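Local coordinates for protein choloylglycine hydrolase (Clostridium perfringens, PDB 2BJF) that hydrolyses the amide bond of glycine- and taurine-conjugated bile salts, releasing free bile acids, and also acts as a bile acid amine N-acyltransferase, at residues L13-R18 / C281-K286; K51-G56 / M71-L76; L81-Y86 / T174-F179. All coordinates share one frame; numbering follows the deposited sequence. Where two conformers were deposited one is given.

Overall arrangement
The contacts follow the layered sheets of an N-terminal nucleophile hydrolase. Contact 1 pairs two strands of the sheet that also carries the N-terminal strand 3-8, whereas contact 2 lies in the second sheet. Their centres are about 12 Å apart and they touch, Met282 and Leu284 packing on Met71 and Gly75. Contact 3 starts from strand 77-82, the neighbour of strand 70-72 in the second sheet, yet its centre lies about 25 Å from that of contact 2 and about 23 Å from contact 1. Arg18 and Leu81 nonetheless touch where the sheets approach the deoxycholate pocket. Leu81's side chain lies about 4 Å, and Gly17 about 10 Å, from the side chain of the nucleophile Cys2.

Contact 1: residues L13-R18 / C281-K286; sequences LHLFGR and CMCLEK
Phe16 and Met282 form an antiparallel hydrogen-bonded pair, with 2.7 Å from Met282 N to Phe16 O and 2.9 Å from Phe16 N to Met282 O. Their side chains run alongside each other on one sheet face. A turn in the flexible thioether chain (chi3 -89°) carries Met282 CE to 3.7 Å from Phe16 CD2. On the reverse face, Cys281 SG settles against Leu15, 3.7 Å from its CB and close to both methyls; the compact, apolar thiol suits this buried spot. Gly17, with no side chain, lets its CA come 4.3 Å from the CA of Cys281, so the strands are drawn tightly together.

The other end is looser and partly exposed. Past Cys283 one more backbone bond, Leu284 N to His14 O, is made before Glu285 takes over with a two-pronged grip on His14. A bend at chi2 (88°) folds its carboxylate back, so that OE1 accepts His14 N at 2.8 Å and OE2 accepts His14 ND1 at 2.7 Å through its syn lone pair. The ND1 bond, near the ring plane, holds the imidazole's rotation, with ring and carboxylate 23° apart, and would probably stabilise its protonated form. Leu13 spreads its methyls over the aliphatic parts of Glu285 and Lys286. Lys286 itself is exposed, its amine hydrogen-bonded to a bound glycerol, probably from the crystallisation liquor.

Strand 14-22 lies between strands 3-8 and 275-283, and strand 288-293 flanks the latter. Phe252 of helix 249-257 covers Leu15 and Cys281; the Met282 face turns toward the second sheet of this Ntn-hydrolase sandwich.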
loop_
_atom_site.group_PDB
_atom_site.type_symbol
_atom_site.label_atom_id
_atom_site.label_comp_id
_atom_site.label_asym_id
_atom_site.label_seq_id
_atom_site.Cartn_x
_atom_site.Cartn_y
_atom_site.Cartn_z
ATOM N N LEU A 13 3.785 34.740 -10.364
ATOM C CA LEU A 13 4.708 34.270 -11.394
ATOM C C LEU A 13 4.512 32.778 -11.627
ATOM O O LEU A 13 4.021 32.065 -10.751
ATOM C CB LEU A 13 6.161 34.574 -11.014
ATOM C CG LEU A 13 6.566 36.045 -10.843
ATOM C CD1 LEU A 13 8.019 36.143 -10.409
ATOM C CD2 LEU A 13 6.329 36.857 -12.114
ATOM N N HIS A 14 4.896 32.310 -12.810
ATOM C CA HIS A 14 4.661 30.923 -13.190
ATOM C C HIS A 14 5.947 30.130 -13.361
ATOM O O HIS A 14 6.786 30.445 -14.210
ATOM C CB HIS A 14 3.787 30.855 -14.445
ATOM C CG HIS A 14 2.397 31.363 -14.227
ATOM N ND1 HIS A 14 2.072 32.701 -14.306
ATOM C CD2 HIS A 14 1.253 30.716 -13.904
ATOM C CE1 HIS A 14 0.785 32.854 -14.053
ATOM N NE2 HIS A 14 0.264 31.664 -13.809
ATOM N N LEU A 15 6.095 29.108 -12.522
ATOM C CA LEU A 15 7.240 28.215 -12.574
ATOM C C LEU A 15 6.874 26.941 -13.320
ATOM O O LEU A 15 5.786 26.391 -13.136
ATOM C CB LEU A 15 7.729 27.869 -11.163
ATOM C CG LEU A 15 8.074 28.992 -10.181
ATOM C CD1 LEU A 15 8.423 28.399 -8.823
ATOM C CD2 LEU A 15 9.212 29.876 -10.688
ATOM N N PHE A 16 7.788 26.488 -14.170
ATOM C CA PHE A 16 7.615 25.249 -14.915
ATOM C C PHE A 16 8.961 24.556 -15.071
ATOM O O PHE A 16 9.953 25.187 -15.425
ATOM C CB PHE A 16 6.981 25.519 -16.286
ATOM C CG PHE A 16 6.928 24.310 -17.179
ATOM C CD1 PHE A 16 6.072 23.250 -16.888
ATOM C CD2 PHE A 16 7.736 24.228 -18.310
ATOM C CE1 PHE A 16 6.024 22.124 -17.708
ATOM C CE2 PHE A 16 7.692 23.110 -19.138
ATOM C CZ PHE A 16 6.833 22.055 -18.836
ATOM N N GLY A 17 8.990 23.255 -14.804
ATOM C CA GLY A 17 10.233 22.499 -14.878
ATOM C C GLY A 17 10.053 21.018 -14.642
ATOM O O GLY A 17 8.936 20.497 -14.719
ATOM N N ARG A 18 11.157 20.335 -14.349
ATOM C CA ARG A 18 11.152 18.875 -14.310
ATOM C C ARG A 18 12.330 18.243 -13.579
ATOM O O ARG A 18 13.407 18.834 -13.478
ATOM C CB ARG A 18 11.090 18.314 -15.741
ATOM C CG ARG A 18 12.229 18.772 -16.668
ATOM C CD ARG A 18 13.419 17.808 -16.673
ATOM N NE ARG A 18 13.056 16.483 -17.173
ATOM C CZ ARG A 18 12.898 16.171 -18.458
ATOM N NH1 ARG A 18 13.074 17.085 -19.408
ATOM N NH2 ARG A 18 12.561 14.932 -18.798
ATOM N N CYS A 281 13.850 24.432 -13.045
ATOM C CA CYS A 281 12.687 25.251 -12.740
ATOM C C CYS A 281 12.811 26.563 -13.494
ATOM O O CYS A 281 13.711 27.357 -13.227
ATOM C CB CYS A 281 12.585 25.512 -11.236
ATOM S SG CYS A 281 11.203 26.580 -10.764
ATOM N N MET A 282 11.905 26.776 -14.440
ATOM C CA MET A 282 11.912 27.979 -15.260
ATOM C C MET A 282 10.884 28.974 -14.750
ATOM O O MET A 282 9.708 28.639 -14.603
ATOM C CB MET A 282 11.607 27.624 -16.719
ATOM C CG MET A 282 12.686 26.793 -17.391
ATOM S SD MET A 282 12.139 26.029 -18.928
ATOM C CE MET A 282 11.473 24.478 -18.330
ATOM N N CYS A 283 11.332 30.193 -14.462
ATOM C CA CYS A 283 10.403 31.279 -14.187
ATOM C C CYS A 283 10.036 31.901 -15.525
ATOM O O CYS A 283 10.809 32.669 -16.105
ATOM C CB CYS A 283 11.002 32.319 -13.243
ATOM S SG CYS A 283 9.831 33.628 -12.837
ATOM N N LEU A 284 8.849 31.548 -16.008
ATOM C CA LEU A 284 8.443 31.847 -17.381
ATOM C C LEU A 284 8.361 33.343 -17.712
ATOM O O LEU A 284 8.786 33.757 -18.792
ATOM C CB LEU A 284 7.134 31.124 -17.725
ATOM C CG LEU A 284 7.159 29.589 -17.669
ATOM C CD1 LEU A 284 5.753 29.026 -17.790
ATOM C CD2 LEU A 284 8.075 28.990 -18.736
ATOM N N GLU A 285 7.828 34.142 -16.789
ATOM C CA GLU A 285 7.737 35.597 -16.984
ATOM C C GLU A 285 9.110 36.256 -17.092
ATOM O O GLU A 285 9.315 37.150 -17.918
ATOM C CB GLU A 285 6.947 36.259 -15.849
ATOM C CG GLU A 285 5.432 36.104 -15.941
ATOM C CD GLU A 285 4.909 34.837 -15.282
ATOM O OE1 GLU A 285 5.718 33.979 -14.867
ATOM O OE2 GLU A 285 3.672 34.701 -15.178
ATOM N N LYS A 286 10.043 35.800 -16.259
ATOM C CA LYS A 286 11.356 36.432 -16.123
ATOM C C LYS A 286 12.397 35.878 -17.096
ATOM O O LYS A 286 13.438 36.499 -17.315
ATOM C CB LYS A 286 11.858 36.300 -14.679
ATOM C CG LYS A 286 11.045 37.096 -13.656
ATOM C CD LYS A 286 11.421 36.742 -12.220
ATOM C CE LYS A 286 12.673 37.464 -11.750
ATOM N NZ LYS A 286 13.066 37.027 -10.383
#

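Contact 2: residues K51-G56 / M71-L76; sequences KYAVLG and MNEKGL
From Tyr52 to Leu55 and from Met71 to Lys74 the two segments run 144° apart, roughly antiparallel. Leu55 and Met71 exchange two backbone hydrogen bonds, 2.9 Å from Leu55 N to Met71 O and 2.8 Å from Met71 N to Leu55 O. Val54 and Asn72 follow as the non-hydrogen-bonded pair. The 71-76 segment then leaves the strand in a type I turn from Asn72 to Gly75, while Glu73 N still reaches Ala53 O at 3.1 Å. Gly75, at positive phi (91°), suits the end of this turn.

Asn72 organises the turn from within. Its OD1 takes Lys74 N at 2.9 Å, an Asx turn, and Leu76 N at 3.2 Å, the two donors coming from opposite faces of the amide plane; ND2 is held by Leu110 O. Glu73 crosses back to the other segment: its CG stands between backbone N and carbonyl carbon (chi1 56°), and OE2 meets Ala53 N at 2.9 Å through the anti lone pair. OE1 forms a salt bridge with Arg35. Tyr52 offers one ring face to Lys74, whose CG sits 3.7 Å from the ring centroid in a CH-pi contact; Lys51 CG covers the opposite face. Both lysines thus use their methylenes as apolar cover.

Strand 54-61 is flanked by strand 29-33 on its far side from 70-72. Val54 packs on Leu110 of helix 105-112, and Leu55 and Met71 meet Tyr289 of the other sheet.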
loop_
_atom_site.group_PDB
_atom_site.type_symbol
_atom_site.label_atom_id
_atom_site.label_comp_id
_atom_site.label_asym_id
_atom_site.label_seq_id
_atom_site.Cartn_x
_atom_site.Cartn_y
_atom_site.Cartn_z
ATOM N N LYS A 51 11.858 31.939 -34.554
ATOM C CA LYS A 51 11.153 33.213 -34.497
ATOM C C LYS A 51 11.446 33.860 -33.147
ATOM O O LYS A 51 11.749 35.052 -33.069
ATOM C CB LYS A 51 9.645 33.017 -34.696
ATOM C CG LYS A 51 8.831 34.306 -34.667
ATOM C CD LYS A 51 7.342 34.027 -34.778
ATOM C CE LYS A 51 6.535 35.309 -34.666
ATOM N NZ LYS A 51 5.075 35.058 -34.807
ATOM N N TYR A 52 11.368 33.052 -32.091
ATOM C CA TYR A 52 11.634 33.508 -30.731
ATOM C C TYR A 52 12.933 32.919 -30.192
ATOM O O TYR A 52 13.322 31.807 -30.563
ATOM C CB TYR A 52 10.469 33.137 -29.805
ATOM C CG TYR A 52 9.124 33.669 -30.256
ATOM C CD1 TYR A 52 8.887 35.042 -30.339
ATOM C CD2 TYR A 52 8.086 32.800 -30.591
ATOM C CE1 TYR A 52 7.654 35.537 -30.750
ATOM C CE2 TYR A 52 6.844 33.286 -31.003
ATOM C CZ TYR A 52 6.639 34.656 -31.081
ATOM O OH TYR A 52 5.417 35.143 -31.486
ATOM N N ALA A 53 13.600 33.677 -29.324
ATOM C CA ALA A 53 14.805 33.211 -28.641
ATOM C C ALA A 53 14.453 32.100 -27.657
ATOM O O ALA A 53 13.383 32.123 -27.053
ATOM C CB ALA A 53 15.489 34.361 -27.926
ATOM N N VAL A 54 15.361 31.138 -27.506
ATOM C CA VAL A 54 15.116 29.927 -26.718
ATOM C C VAL A 54 16.230 29.704 -25.693
ATOM O O VAL A 54 17.402 29.946 -25.983
ATOM C CB VAL A 54 14.995 28.676 -27.641
ATOM C CG1 VAL A 54 14.822 27.396 -26.833
ATOM C CG2 VAL A 54 13.837 28.836 -28.628
ATOM N N LEU A 55 15.852 29.246 -24.499
ATOM C CA LEU A 55 16.812 28.828 -23.476
ATOM C C LEU A 55 16.346 27.545 -22.796
ATOM O O LEU A 55 15.196 27.449 -22.364
ATOM C CB LEU A 55 17.021 29.927 -22.428
ATOM C CG LEU A 55 18.034 29.631 -21.311
ATOM C CD1 LEU A 55 19.460 29.629 -21.847
ATOM C CD2 LEU A 55 17.897 30.622 -20.164
ATOM N N GLY A 56 17.242 26.566 -22.702
ATOM C CA GLY A 56 16.931 25.319 -22.005
ATOM C C GLY A 56 18.055 24.306 -21.973
ATOM O O GLY A 56 19.133 24.538 -22.523
ATOM N N MET A 71 12.389 27.015 -22.479
ATOM C CA MET A 71 11.366 28.035 -22.652
ATOM C C MET A 71 11.790 29.020 -23.730
ATOM O O MET A 71 12.953 29.036 -24.143
ATOM C CB MET A 71 11.125 28.782 -21.337
ATOM C CG MET A 71 12.336 29.548 -20.844
ATOM S SD MET A 71 12.067 30.398 -19.288
ATOM C CE MET A 71 13.725 30.285 -18.647
ATOM N N ASN A 72 10.846 29.838 -24.184
ATOM C CA ASN A 72 11.185 30.961 -25.052
ATOM C C ASN A 72 10.988 32.318 -24.366
ATOM O O ASN A 72 10.526 32.391 -23.223
ATOM C CB ASN A 72 10.463 30.872 -26.411
ATOM C CG ASN A 72 8.955 31.054 -26.310
ATOM O OD1 ASN A 72 8.441 31.704 -25.399
ATOM N ND2 ASN A 72 8.239 30.488 -27.274
ATOM N N GLU A 73 11.346 33.383 -25.081
ATOM C CA GLU A 73 11.275 34.756 -24.573
ATOM C C GLU A 73 9.856 35.242 -24.263
ATOM O O GLU A 73 9.680 36.270 -23.604
ATOM C CB GLU A 73 11.923 35.707 -25.580
ATOM C CG GLU A 73 11.309 35.627 -26.970
ATOM C CD GLU A 73 11.822 36.706 -27.893
ATOM O OE1 GLU A 73 11.451 37.882 -27.699
ATOM O OE2 GLU A 73 12.588 36.370 -28.817
ATOM N N LYS A 74 8.855 34.512 -24.754
ATOM C CA LYS A 74 7.453 34.898 -24.586
ATOM C C LYS A 74 6.809 34.246 -23.363
ATOM O O LYS A 74 5.654 34.529 -23.035
ATOM C CB LYS A 74 6.642 34.566 -25.848
ATOM C CG LYS A 74 7.185 35.168 -27.151
ATOM C CD LYS A 74 7.314 36.692 -27.108
ATOM C CE LYS A 74 5.963 37.387 -27.161
ATOM N NZ LYS A 74 6.115 38.867 -27.231
ATOM N N GLY A 75 7.561 33.377 -22.694
ATOM C CA GLY A 75 7.071 32.704 -21.495
ATOM C C GLY A 75 6.389 31.376 -21.765
ATOM O O GLY A 75 5.645 30.875 -20.918
ATOM N N LEU A 76 6.639 30.806 -22.941
ATOM C CA LEU A 76 6.174 29.458 -23.257
ATOM C C LEU A 76 7.245 28.444 -22.865
ATOM O O LEU A 76 8.413 28.611 -23.208
ATOM C CB LEU A 76 5.835 29.328 -24.747
ATOM C CG LEU A 76 5.241 28.001 -25.233
ATOM C CD1 LEU A 76 3.861 27.755 -24.630
ATOM C CD2 LEU A 76 5.178 27.974 -26.755
#

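Contact 3: residues L81-Y86 / T174-F179; sequences LNFPVY and TNSPTF. With TAU (2-aminoethanesulfonic acid), chain C; DXC ((3alpha,5beta,12alpha)-3,12-dihydroxycholan-24-oic acid), chain B.
Tyr86 and Pro177 meet at two backbone oddities: a cis peptide bond leads into the proline, and the tyrosine has a positive phi (82°). The two side chains lie side by side, with Tyr86 CE2 3.6 Å from Pro177 CB. Nearby, Ser176 OG stands opposite its carbonyl carbon, beside its own N (chi1 -65°), which aims it at an in-plane lone pair of Val85 O, 2.8 Å from OG; a hydroxyl this close to the backbone suits a place where the two segments approach closely. Val85 O also lies over the face of the Phe83 ring, whose edge receives Pro177 O in its plane and Thr178 CG2, 4.0 Å from CZ. Phe83 also stacks on His143.

Asn175 reaches the active site. Its ND2 donates to Asn82 O at 2.8 Å, nearly straight (169°) and in the amide plane, which fixes the rotation of the amide. Its OD1 is thereby turned to Arg228 and to the N-terminal amine of Cys2, consistent with a part in orienting that amine. In Ntn hydrolases this amine serves in proton transfer. Leu81, whose CD2 lies 3.3 Å from Thr174 O, packs against Cys2.

Taurine O1 lies 3.6 Å from Pro84 CG and 3.9 Å from Asn175 CB. Asn82, a taurine-binding residue, reaches taurine O3 through ND2 in a weak bond, in one of two deposited conformers, while its OD1 is hydrogen-bonded to Thr141 OG1. Asn82 CB lies 3.4 Å from deoxycholate O4, beside the second product. Gln212 N of the second subunit also binds the taurine, and Leu210 of that subunit packs on Pro84 and Pro177.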
loop_
_atom_site.group_PDB
_atom_site.type_symbol
_atom_site.label_atom_id
_atom_site.label_comp_id
_atom_site.label_asym_id
_atom_site.label_seq_id
_atom_site.Cartn_x
_atom_site.Cartn_y
_atom_site.Cartn_z
ATOM N N LEU A 81 9.513 14.231 -21.738
ATOM C CA LEU A 81 9.651 13.200 -20.707
ATOM C C LEU A 81 9.518 11.822 -21.345
ATOM O O LEU A 81 8.815 11.669 -22.345
ATOM C CB LEU A 81 8.582 13.386 -19.619
ATOM C CG LEU A 81 8.672 14.572 -18.645
ATOM C CD1 LEU A 81 8.312 15.901 -19.298
ATOM C CD2 LEU A 81 7.778 14.336 -17.438
ATOM N N ASN A 82 10.191 10.827 -20.767
ATOM C CA ASN A 82 10.158 9.457 -21.286
ATOM C C ASN A 82 8.738 8.898 -21.368
ATOM O O ASN A 82 7.912 9.144 -20.490
ATOM C CB ASN A 82 11.051 8.537 -20.443
ATOM C CG ASN A 82 11.255 7.168 -21.077
ATOM O OD1 ASN A 82 11.372 7.039 -22.299
ATOM N ND2 ASN A 82 11.307 6.136 -20.244
ATOM N N PHE A 83 8.464 8.156 -22.439
ATOM C CA PHE A 83 7.131 7.613 -22.698
ATOM C C PHE A 83 7.293 6.284 -23.443
ATOM O O PHE A 83 6.902 6.175 -24.607
ATOM C CB PHE A 83 6.331 8.635 -23.521
ATOM C CG PHE A 83 4.847 8.373 -23.584
ATOM C CD1 PHE A 83 4.100 8.176 -22.425
ATOM C CD2 PHE A 83 4.188 8.378 -24.810
ATOM C CE1 PHE A 83 2.726 7.949 -22.492
ATOM C CE2 PHE A 83 2.813 8.154 -24.888
ATOM C CZ PHE A 83 2.083 7.940 -23.724
ATOM N N PRO A 84 7.871 5.266 -22.768
ATOM C CA PRO A 84 8.315 4.031 -23.428
ATOM C C PRO A 84 7.186 3.103 -23.859
ATOM O O PRO A 84 7.358 2.322 -24.798
ATOM C CB PRO A 84 9.171 3.350 -22.358
ATOM C CG PRO A 84 8.608 3.822 -21.074
ATOM C CD PRO A 84 8.126 5.226 -21.315
ATOM N N VAL A 85 6.052 3.179 -23.173
ATOM C CA VAL A 85 4.919 2.325 -23.496
ATOM C C VAL A 85 3.752 3.179 -23.977
ATOM O O VAL A 85 3.518 4.275 -23.452
ATOM C CB VAL A 85 4.492 1.435 -22.299
ATOM C CG1 VAL A 85 3.636 0.268 -22.780
ATOM C CG2 VAL A 85 5.713 0.903 -21.547
ATOM N N TYR A 86 3.042 2.664 -24.982
ATOM C CA TYR A 86 1.846 3.285 -25.580
ATOM C C TYR A 86 2.152 4.364 -26.628
ATOM O O TYR A 86 1.241 4.871 -27.286
ATOM C CB TYR A 86 0.857 3.786 -24.508
ATOM C CG TYR A 86 0.513 2.735 -23.467
ATOM C CD1 TYR A 86 -0.297 1.645 -23.787
ATOM C CD2 TYR A 86 1.008 2.828 -22.166
ATOM C CE1 TYR A 86 -0.605 0.675 -22.837
ATOM C CE2 TYR A 86 0.706 1.866 -21.212
ATOM C CZ TYR A 86 -0.100 0.795 -21.551
ATOM O OH TYR A 86 -0.398 -0.156 -20.604
ATOM N N THR A 174 4.316 12.566 -15.487
ATOM C CA THR A 174 5.459 11.667 -15.324
ATOM C C THR A 174 5.731 10.907 -16.622
ATOM O O THR A 174 6.072 11.514 -17.639
ATOM C CB THR A 174 5.323 10.706 -14.105
ATOM O OG1 THR A 174 4.160 9.883 -14.253
ATOM C CG2 THR A 174 5.246 11.489 -12.794
ATOM N N ASN A 175 5.574 9.588 -16.583
ATOM C CA ASN A 175 5.849 8.740 -17.734
ATOM C C ASN A 175 4.637 7.851 -18.032
ATOM O O ASN A 175 3.505 8.250 -17.748
ATOM C CB ASN A 175 7.136 7.942 -17.493
ATOM C CG ASN A 175 8.293 8.825 -17.025
ATOM O OD1 ASN A 175 8.639 8.841 -15.842
ATOM N ND2 ASN A 175 8.875 9.579 -17.949
ATOM N N SER A 176 4.858 6.670 -18.608
ATOM C CA SER A 176 3.759 5.769 -18.989
ATOM C C SER A 176 2.989 5.242 -17.768
ATOM O O SER A 176 3.572 5.106 -16.693
ATOM C CB SER A 176 4.287 4.615 -19.845
ATOM O OG SER A 176 4.798 5.103 -21.076
ATOM N N PRO A 177 1.680 4.938 -17.924
ATOM C CA PRO A 177 0.825 4.958 -19.121
ATOM C C PRO A 177 0.388 6.352 -19.586
ATOM O O PRO A 177 0.964 7.363 -19.176
ATOM C CB PRO A 177 -0.408 4.140 -18.694
ATOM C CG PRO A 177 -0.141 3.645 -17.326
ATOM C CD PRO A 177 0.924 4.494 -16.741
ATOM N N THR A 178 -0.630 6.387 -20.445
ATOM C CA THR A 178 -1.137 7.630 -21.029
ATOM C C THR A 178 -1.702 8.576 -19.968
ATOM O O THR A 178 -2.030 8.154 -18.853
ATOM C CB THR A 178 -2.213 7.352 -22.101
ATOM O OG1 THR A 178 -3.314 6.655 -21.505
ATOM C CG2 THR A 178 -1.638 6.520 -23.244
ATOM N N PHE A 179 -1.815 9.855 -20.325
ATOM C CA PHE A 179 -2.225 10.893 -19.376
ATOM C C PHE A 179 -3.612 10.646 -18.784
ATOM O O PHE A 179 -3.819 10.823 -17.582
ATOM C CB PHE A 179 -2.144 12.283 -20.020
ATOM C CG PHE A 179 -2.415 13.413 -19.062
ATOM C CD1 PHE A 179 -1.521 13.703 -18.032
ATOM C CD2 PHE A 179 -3.563 14.188 -19.188
ATOM C CE1 PHE A 179 -1.771 14.746 -17.144
ATOM C CE2 PHE A 179 -3.819 15.236 -18.310
ATOM C CZ PHE A 179 -2.924 15.512 -17.283
HETATM C C1 TAU C . 11.368 2.828 -18.213
HETATM C C2 TAU C . 11.966 3.893 -17.895
HETATM N N1 TAU C . 11.034 1.709 -18.634
HETATM S S TAU C . 11.181 5.116 -17.301
HETATM O O1 TAU C . 9.869 5.256 -17.978
HETATM O O2 TAU C . 10.973 4.924 -15.849
HETATM O O3 TAU C . 11.976 6.345 -17.527
HETATM C C1 DXC B . 19.954 8.854 -29.317
HETATM C C2 DXC B . 18.841 9.767 -29.830
HETATM C C3 DXC B . 19.302 11.215 -30.071
HETATM C C4 DXC B . 20.040 11.844 -28.875
HETATM C C5 DXC B . 21.126 10.885 -28.384
HETATM C C6 DXC B . 20.629 9.468 -28.095
HETATM C C7 DXC B . 18.105 12.056 -30.543
HETATM C C8 DXC B . 17.132 12.434 -29.425
HETATM C C9 DXC B . 17.808 12.980 -28.166
HETATM C C10 DXC B . 19.028 12.138 -27.736
HETATM C C11 DXC B . 16.836 12.984 -26.981
HETATM C C12 DXC B . 17.406 13.564 -25.684
HETATM C C13 DXC B . 18.659 12.776 -25.271
HETATM C C14 DXC B . 19.661 12.668 -26.432
HETATM C C15 DXC B . 15.447 13.601 -27.150
HETATM C C16 DXC B . 14.985 13.807 -25.703
HETATM C C17 DXC B . 16.161 13.405 -24.796
HETATM C C18 DXC B . 20.740 13.130 -29.311
HETATM C C19 DXC B . 16.094 14.082 -23.409
HETATM O O1 DXC B . 18.320 11.465 -24.793
HETATM O O2 DXC B . 19.398 7.582 -28.961
HETATM C C20 DXC B . 17.783 15.050 -25.839
HETATM C C21 DXC B . 14.866 13.619 -22.615
HETATM C C22 DXC B . 14.855 12.109 -22.356
HETATM C C23 DXC B . 14.014 11.732 -21.157
HETATM O O3 DXC B . 13.559 12.626 -20.413
HETATM O O4 DXC B . 13.808 10.516 -20.956
HETATM C C24 DXC B . 17.350 13.912 -22.549
#